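Local structure of substrate binding periplasmic protein (Ralstonia solanacearum, 3LOP) at residues Y125-V137 and L153-L165. The protein binds leucine in a pocket between its lobes and probably delivers it or related amino acids to a membrane transporter. Numbering follows the deposited sequence.
Sequences YQQEIDKMITALV and LGKEAITGVERTL. With LEU (leucine), chain B.
Gln126 and Asp130 of helix 125-137 come closest to Gly160 and Thr164 of helix 153-165, each pair with CA atoms 5.8 Å apart. The two helices run roughly the same way, their directions 45° apart with a signed crossing angle of -45°. Their axes approach to 9.2 Å. Gly160 presents only backbone here, and Ile129 lies against it as a knob among Ala157, Gly160, Val161 and Thr164. Ile129 CG2 lies 3.7 Å from Gly160 O, while its CD1 reaches back toward Ala157. Thr164 is the knob in the other direction, set among Ile129, Asp130, Ile133 and Thr134. Its OG1 donates to Asp130 OD1 at 2.7 Å, nearly in line with the bond from CG to that oxygen. The same oxygen takes a second bond from Gln126 NE2 at 3.1 Å, from above the carboxylate plane. Gln126 has CG anti to its backbone N (chi1 -169°) and a bend at chi2, which lays the amide over Gly160, with OE1 3.3 Å from Gly160 CA. OE1 also lies over one face of the Arg163 guanidinium. A water can donate to OE1 and to Glu156 O, but not surely to both. On the other flank of Thr164, its CG2 packs on Ile133. Ile133 CG2 also meets Leu165 CD2 at 3.6 Å. At the N-terminal ends, Tyr125 CE2 touches Leu153 CD1 at 3.7 Å, and both residues line the leucine pocket. Tyr125 also belongs to the magnesium site. The carboxylate OE1 of Glu156 accepts a hydrogen bond from Ser110 N. Strand 144-149 connects the two helices, which pack side by side on one face of the parallel four-stranded sheet. Leu165 packs on Ile144 of that strand, and Ile129 and Ile133 rest on Phe201 of strand 199-203.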
ATOM      1  N   TYR A 125      -1.672   8.625   3.303  1.00  4.16           N
ATOM      2  CA  TYR A 125      -0.902   9.379   2.323  1.00  4.31           C
ATOM      3  C   TYR A 125      -0.652  10.791   2.836  1.00  5.50           C
ATOM      4  O   TYR A 125       0.419  11.356   2.615  1.00  5.29           O
ATOM      5  CB  TYR A 125      -1.637   9.485   0.982  1.00  3.94           C
ATOM      6  CG  TYR A 125      -1.702   8.213   0.173  1.00  4.51           C
ATOM      7  CD1 TYR A 125      -0.717   7.234   0.285  1.00  4.50           C
ATOM      8  CD2 TYR A 125      -2.722   8.019  -0.758  1.00  4.61           C
ATOM      9  CE1 TYR A 125      -0.744   6.092  -0.514  1.00  3.75           C
ATOM     10  CE2 TYR A 125      -2.759   6.887  -1.560  1.00  3.66           C
ATOM     11  CZ  TYR A 125      -1.767   5.927  -1.433  1.00  4.75           C
ATOM     12  OH  TYR A 125      -1.795   4.799  -2.213  1.00  5.81           O
ATOM     13  N   GLN A 126      -1.642  11.367   3.514  1.00  5.31           N
ATOM     14  CA  GLN A 126      -1.480  12.718   4.038  1.00  6.07           C
ATOM     15  C   GLN A 126      -0.365  12.757   5.077  1.00  5.32           C
ATOM     16  O   GLN A 126       0.401  13.715   5.133  1.00  5.99           O
ATOM     17  CB  GLN A 126      -2.785  13.226   4.652  1.00  8.05           C
ATOM     18  CG  GLN A 126      -2.765  14.722   4.982  1.00 11.49           C
ATOM     19  CD  GLN A 126      -2.488  15.586   3.762  1.00 13.84           C
ATOM     20  OE1 GLN A 126      -3.207  15.519   2.762  1.00 17.67           O
ATOM     21  NE2 GLN A 126      -1.443  16.406   3.838  1.00 14.53           N
ATOM     22  N   GLN A 127      -0.268  11.715   5.899  1.00  4.98           N
ATOM     23  CA  GLN A 127       0.792  11.664   6.897  1.00  5.15           C
ATOM     24  C   GLN A 127       2.140  11.579   6.189  1.00  5.00           C
ATOM     25  O   GLN A 127       3.102  12.224   6.602  1.00  5.28           O
ATOM     26  CB  GLN A 127       0.623  10.459   7.825  1.00  4.95           C
ATOM     27  CG  GLN A 127      -0.588  10.526   8.737  1.00  6.76           C
ATOM     28  CD  GLN A 127      -0.633   9.360   9.706  1.00  6.95           C
ATOM     29  OE1 GLN A 127       0.093   9.335  10.704  1.00 11.96           O
ATOM     30  NE2 GLN A 127      -1.471   8.376   9.409  1.00  5.31           N
ATOM     31  N   GLU A 128       2.202  10.779   5.124  1.00  4.78           N
ATOM     32  CA  GLU A 128       3.428  10.618   4.345  1.00  5.38           C
ATOM     33  C   GLU A 128       3.832  11.954   3.724  1.00  4.77           C
ATOM     34  O   GLU A 128       4.991  12.369   3.806  1.00  5.00           O
ATOM     35  CB  GLU A 128       3.225   9.608   3.212  1.00  4.61           C
ATOM     36  CG  GLU A 128       3.040   8.159   3.632  1.00  6.95           C
ATOM     37  CD  GLU A 128       2.961   7.235   2.426  1.00  9.07           C
ATOM     38  OE1 GLU A 128       3.875   7.299   1.577  1.00  9.57           O
ATOM     39  OE2 GLU A 128       1.993   6.451   2.321  1.00  9.65           O
ATOM     40  N   ILE A 129       2.865  12.616   3.097  1.00  5.15           N
ATOM     41  CA  ILE A 129       3.101  13.894   2.442  1.00  5.28           C
ATOM     42  C   ILE A 129       3.537  14.967   3.434  1.00  5.76           C
ATOM     43  O   ILE A 129       4.503  15.691   3.189  1.00  6.38           O
ATOM     44  CB  ILE A 129       1.840  14.346   1.669  1.00  5.71           C
ATOM     45  CG1 ILE A 129       1.582  13.374   0.513  1.00  5.64           C
ATOM     46  CG2 ILE A 129       2.018  15.764   1.147  1.00  6.94           C
ATOM     47  CD1 ILE A 129       0.272  13.598  -0.220  1.00  7.22           C
ATOM     48  N   ASP A 130       2.836  15.069   4.559  1.00  6.04           N
ATOM     49  CA  ASP A 130       3.206  16.057   5.567  1.00  7.45           C
ATOM     50  C   ASP A 130       4.657  15.867   5.990  1.00  7.01           C
ATOM     51  O   ASP A 130       5.446  16.812   5.997  1.00  7.55           O
ATOM     52  CB  ASP A 130       2.315  15.934   6.810  1.00  9.73           C
ATOM     53  CG  ASP A 130       0.921  16.476   6.589  1.00 14.70           C
ATOM     54  OD1 ASP A 130       0.758  17.377   5.738  1.00 17.81           O
ATOM     55  OD2 ASP A 130      -0.012  16.016   7.281  1.00 18.46           O
ATOM     56  N   LYS A 131       5.012  14.638   6.338  1.00  7.24           N
ATOM     57  CA  LYS A 131       6.367  14.351   6.791  1.00  7.59           C
ATOM     58  C   LYS A 131       7.439  14.628   5.736  1.00  7.43           C
ATOM     59  O   LYS A 131       8.427  15.304   6.020  1.00  8.10           O
ATOM     60  CB  LYS A 131       6.456  12.899   7.267  1.00 10.75           C
ATOM     61  CG  LYS A 131       7.482  12.666   8.371  1.00 15.20           C
ATOM     62  CD  LYS A 131       7.360  11.263   8.946  1.00 17.66           C
ATOM     63  CE  LYS A 131       8.336  11.040  10.088  1.00 19.21           C
ATOM     64  NZ  LYS A 131       8.095  11.984  11.212  1.00 19.46           N
HETATM   65  N   MSE A 132       7.241  14.121   4.522  1.00  6.78           N
HETATM   66  CA  MSE A 132       8.220  14.318   3.451  1.00  6.99           C
HETATM   67  C   MSE A 132       8.327  15.752   2.948  1.00  7.82           C
HETATM   68  O   MSE A 132       9.429  16.267   2.758  1.00  6.87           O
HETATM   69  CB  MSE A 132       7.908  13.408   2.259  1.00  7.87           C
HETATM   70  CG  MSE A 132       8.221  11.944   2.482  1.00  8.29           C
HETATM   71 SE   MSE A 132       7.968  10.907   0.867  1.00 16.38          SE
HETATM   72  CE  MSE A 132       6.094  10.488   1.074  1.00  9.01           C
ATOM     73  N   ILE A 133       7.187  16.391   2.713  1.00  7.22           N
ATOM     74  CA  ILE A 133       7.197  17.757   2.215  1.00  7.18           C
ATOM     75  C   ILE A 133       7.742  18.724   3.261  1.00  7.68           C
ATOM     76  O   ILE A 133       8.531  19.611   2.939  1.00  8.13           O
ATOM     77  CB  ILE A 133       5.780  18.195   1.764  1.00  7.42           C
ATOM     78  CG1 ILE A 133       5.312  17.304   0.609  1.00  7.22           C
ATOM     79  CG2 ILE A 133       5.792  19.653   1.321  1.00  7.98           C
ATOM     80  CD1 ILE A 133       6.202  17.370  -0.622  1.00  9.43           C
ATOM     81  N   THR A 134       7.344  18.546   4.515  1.00  7.19           N
ATOM     82  CA  THR A 134       7.834  19.427   5.569  1.00  8.26           C
ATOM     83  C   THR A 134       9.349  19.293   5.702  1.00  7.92           C
ATOM     84  O   THR A 134      10.043  20.270   5.984  1.00  8.07           O
ATOM     85  CB  THR A 134       7.161  19.116   6.918  1.00  9.10           C
ATOM     86  OG1 THR A 134       5.756  19.362   6.810  1.00 11.77           O
ATOM     87  CG2 THR A 134       7.733  19.997   8.019  1.00 11.13           C
ATOM     88  N   ALA A 135       9.860  18.083   5.493  1.00  6.63           N
ATOM     89  CA  ALA A 135      11.297  17.850   5.571  1.00  6.87           C
ATOM     90  C   ALA A 135      12.000  18.650   4.476  1.00  7.55           C
ATOM     91  O   ALA A 135      13.050  19.250   4.715  1.00  8.81           O
ATOM     92  CB  ALA A 135      11.600  16.363   5.418  1.00  6.97           C
ATOM     93  N   LEU A 136      11.416  18.661   3.279  1.00  6.75           N
ATOM     94  CA  LEU A 136      11.991  19.399   2.154  1.00  8.22           C
ATOM     95  C   LEU A 136      11.999  20.895   2.435  1.00  6.87           C
ATOM     96  O   LEU A 136      13.011  21.570   2.242  1.00  6.66           O
ATOM     97  CB  LEU A 136      11.195  19.141   0.871  1.00  9.13           C
ATOM     98  CG  LEU A 136      11.320  17.783   0.171  1.00 12.37           C
ATOM     99  CD1 LEU A 136      10.311  17.715  -0.960  1.00 12.89           C
ATOM    100  CD2 LEU A 136      12.726  17.594  -0.361  1.00 13.96           C
ATOM    101  N   VAL A 137      10.858  21.407   2.884  1.00  7.00           N
ATOM    102  CA  VAL A 137      10.727  22.824   3.196  1.00  6.57           C
ATOM    103  C   VAL A 137      11.722  23.222   4.281  1.00  6.52           C
ATOM    104  O   VAL A 137      12.349  24.278   4.203  1.00  5.60           O
ATOM    105  CB  VAL A 137       9.291  23.155   3.673  1.00  5.39           C
ATOM    106  CG1 VAL A 137       9.220  24.579   4.209  1.00  7.64           C
ATOM    107  CG2 VAL A 137       8.309  22.985   2.523  1.00  6.34           C
ATOM    108  N   LEU A 153      -6.154   8.828  -7.087  1.00  5.38           N
ATOM    109  CA  LEU A 153      -4.828   8.791  -6.477  1.00  4.67           C
ATOM    110  C   LEU A 153      -4.103  10.114  -6.687  1.00  4.88           C
ATOM    111  O   LEU A 153      -3.540  10.674  -5.746  1.00  4.83           O
ATOM    112  CB  LEU A 153      -3.982   7.652  -7.063  1.00  4.84           C
ATOM    113  CG  LEU A 153      -2.493   7.701  -6.684  1.00  4.76           C
ATOM    114  CD1 LEU A 153      -2.346   7.620  -5.170  1.00  5.46           C
ATOM    115  CD2 LEU A 153      -1.742   6.565  -7.362  1.00  3.39           C
ATOM    116  N   GLY A 154      -4.115  10.608  -7.923  1.00  5.12           N
ATOM    117  CA  GLY A 154      -3.451  11.864  -8.228  1.00  6.29           C
ATOM    118  C   GLY A 154      -4.068  13.033  -7.487  1.00  6.88           C
ATOM    119  O   GLY A 154      -3.366  13.945  -7.049  1.00  6.73           O
ATOM    120  N   LYS A 155      -5.390  13.011  -7.355  1.00  8.57           N
ATOM    121  CA  LYS A 155      -6.105  14.066  -6.648  1.00 10.74           C
ATOM    122  C   LYS A 155      -5.652  14.109  -5.191  1.00 10.85           C
ATOM    123  O   LYS A 155      -5.449  15.185  -4.626  1.00 11.50           O
ATOM    124  CB  LYS A 155      -7.611  13.816  -6.721  1.00 13.38           C
ATOM    125  CG  LYS A 155      -8.449  14.805  -5.933  1.00 19.80           C
ATOM    126  CD  LYS A 155      -9.922  14.428  -5.987  1.00 23.31           C
ATOM    127  CE  LYS A 155     -10.153  13.031  -5.423  1.00 26.42           C
ATOM    128  NZ  LYS A 155     -11.564  12.585  -5.580  1.00 27.64           N
ATOM    129  N   GLU A 156      -5.496  12.934  -4.585  1.00 11.03           N
ATOM    130  CA  GLU A 156      -5.038  12.843  -3.199  1.00 11.59           C
ATOM    131  C   GLU A 156      -3.650  13.467  -3.072  1.00 11.25           C
ATOM    132  O   GLU A 156      -3.373  14.223  -2.138  1.00 11.39           O
ATOM    133  CB  GLU A 156      -4.958  11.380  -2.754  1.00 12.64           C
ATOM    134  CG  GLU A 156      -6.294  10.712  -2.483  1.00 16.87           C
ATOM    135  CD  GLU A 156      -6.942  11.197  -1.201  1.00 18.15           C
ATOM    136  OE1 GLU A 156      -6.292  11.110  -0.136  1.00 15.42           O
ATOM    137  OE2 GLU A 156      -8.102  11.657  -1.257  1.00 21.91           O
ATOM    138  N   ALA A 157      -2.778  13.142  -4.021  1.00  9.05           N
ATOM    139  CA  ALA A 157      -1.412  13.652  -4.019  1.00  7.33           C
ATOM    140  C   ALA A 157      -1.350  15.168  -4.179  1.00  7.42           C
ATOM    141  O   ALA A 157      -0.704  15.854  -3.389  1.00  7.15           O
ATOM    142  CB  ALA A 157      -0.603  12.977  -5.123  1.00  7.94           C
ATOM    143  N   ILE A 158      -2.022  15.691  -5.199  1.00  6.29           N
ATOM    144  CA  ILE A 158      -2.010  17.130  -5.438  1.00  6.96           C
ATOM    145  C   ILE A 158      -2.625  17.901  -4.277  1.00  6.30           C
ATOM    146  O   ILE A 158      -2.035  18.862  -3.786  1.00  7.22           O
ATOM    147  CB  ILE A 158      -2.763  17.497  -6.737  1.00  6.68           C
ATOM    148  CG1 ILE A 158      -2.000  16.965  -7.953  1.00  7.49           C
ATOM    149  CG2 ILE A 158      -2.911  19.015  -6.845  1.00  7.96           C
ATOM    150  CD1 ILE A 158      -0.631  17.602  -8.158  1.00  9.05           C
ATOM    151  N   THR A 159      -3.808  17.484  -3.845  1.00  7.26           N
ATOM    152  CA  THR A 159      -4.486  18.147  -2.740  1.00  8.63           C
ATOM    153  C   THR A 159      -3.619  18.119  -1.486  1.00  7.88           C
ATOM    154  O   THR A 159      -3.487  19.128  -0.791  1.00  7.58           O
ATOM    155  CB  THR A 159      -5.831  17.467  -2.427  1.00 10.05           C
ATOM    156  OG1 THR A 159      -6.685  17.548  -3.577  1.00 14.60           O
ATOM    157  CG2 THR A 159      -6.511  18.147  -1.245  1.00 13.81           C
ATOM    158  N   GLY A 160      -3.026  16.962  -1.213  1.00  7.65           N
ATOM    159  CA  GLY A 160      -2.184  16.809  -0.041  1.00  7.47           C
ATOM    160  C   GLY A 160      -0.940  17.674  -0.067  1.00  7.79           C
ATOM    161  O   GLY A 160      -0.628  18.350   0.911  1.00  7.34           O
ATOM    162  N   VAL A 161      -0.223  17.653  -1.185  1.00  6.44           N
ATOM    163  CA  VAL A 161       0.987  18.450  -1.311  1.00  5.69           C
ATOM    164  C   VAL A 161       0.658  19.938  -1.241  1.00  6.50           C
ATOM    165  O   VAL A 161       1.385  20.710  -0.612  1.00  6.61           O
ATOM    166  CB  VAL A 161       1.727  18.133  -2.635  1.00  6.49           C
ATOM    167  CG1 VAL A 161       2.878  19.103  -2.836  1.00  6.69           C
ATOM    168  CG2 VAL A 161       2.259  16.707  -2.601  1.00  7.12           C
ATOM    169  N   GLU A 162      -0.443  20.342  -1.870  1.00  6.44           N
ATOM    170  CA  GLU A 162      -0.846  21.745  -1.851  1.00  7.89           C
ATOM    171  C   GLU A 162      -1.166  22.195  -0.430  1.00  8.03           C
ATOM    172  O   GLU A 162      -0.816  23.305  -0.029  1.00  7.64           O
ATOM    173  CB  GLU A 162      -2.073  21.972  -2.741  1.00 10.46           C
ATOM    174  CG  GLU A 162      -1.838  21.683  -4.212  1.00 17.88           C
ATOM    175  CD  GLU A 162      -3.033  22.038  -5.078  1.00 21.49           C
ATOM    176  OE1 GLU A 162      -4.165  21.644  -4.724  1.00 25.19           O
ATOM    177  OE2 GLU A 162      -2.838  22.705  -6.116  1.00 25.16           O
ATOM    178  N   ARG A 163      -1.826  21.326   0.328  1.00  6.77           N
ATOM    179  CA  ARG A 163      -2.198  21.644   1.702  1.00  7.68           C
ATOM    180  C   ARG A 163      -0.966  21.862   2.573  1.00  7.63           C
ATOM    181  O   ARG A 163      -0.880  22.846   3.310  1.00  8.82           O
ATOM    182  CB  ARG A 163      -3.055  20.520   2.289  1.00  9.77           C
ATOM    183  CG  ARG A 163      -3.537  20.779   3.711  1.00 15.10           C
ATOM    184  CD  ARG A 163      -4.441  19.653   4.183  1.00 18.79           C
ATOM    185  NE  ARG A 163      -5.577  19.473   3.284  1.00 22.78           N
ATOM    186  CZ  ARG A 163      -6.455  18.480   3.372  1.00 25.08           C
ATOM    187  NH1 ARG A 163      -6.334  17.565   4.325  1.00 25.87           N
ATOM    188  NH2 ARG A 163      -7.453  18.397   2.502  1.00 25.36           N
ATOM    189  N   THR A 164      -0.010  20.943   2.487  1.00  6.86           N
ATOM    190  CA  THR A 164       1.207  21.047   3.275  1.00  7.65           C
ATOM    191  C   THR A 164       2.003  22.287   2.879  1.00  7.58           C
ATOM    192  O   THR A 164       2.481  23.026   3.736  1.00  7.22           O
ATOM    193  CB  THR A 164       2.089  19.793   3.100  1.00  8.50           C
ATOM    194  OG1 THR A 164       1.333  18.628   3.454  1.00 11.23           O
ATOM    195  CG2 THR A 164       3.323  19.875   4.000  1.00  9.95           C
ATOM    196  N   LEU A 165       2.133  22.529   1.580  1.00  6.07           N
ATOM    197  CA  LEU A 165       2.887  23.690   1.123  1.00  6.61           C
ATOM    198  C   LEU A 165       2.225  25.002   1.530  1.00  6.90           C
ATOM    199  O   LEU A 165       2.911  25.972   1.859  1.00  6.99           O
ATOM    200  CB  LEU A 165       3.077  23.640  -0.396  1.00  6.93           C
ATOM    201  CG  LEU A 165       4.056  22.571  -0.895  1.00  5.73           C
ATOM    202  CD1 LEU A 165       4.129  22.611  -2.420  1.00  5.19           C
ATOM    203  CD2 LEU A 165       5.435  22.812  -0.284  1.00  5.78           C
TER
HETATM  204  N   LEU B 400      -3.260   1.153  -4.125  1.00  4.82           N
HETATM  205  CA  LEU B 400      -2.399   1.649  -5.235  1.00  7.09           C
HETATM  206  C   LEU B 400      -1.022   1.020  -5.146  1.00  7.25           C
HETATM  207  O   LEU B 400      -0.332   1.004  -6.183  1.00  7.88           O
HETATM  208  CB  LEU B 400      -2.277   3.159  -5.140  1.00  3.61           C
HETATM  209  CG  LEU B 400      -3.693   3.693  -4.952  1.00  7.47           C
HETATM  210  CD1 LEU B 400      -3.702   4.809  -4.006  1.00  1.00           C
HETATM  211  CD2 LEU B 400      -4.260   4.092  -6.255  1.00  1.00           C
HETATM  212  OXT LEU B 400      -0.657   0.558  -4.040  1.00  8.31           O
HETATM  213  O   HOH W   1      -3.760  13.271   0.858  1.00 23.43           O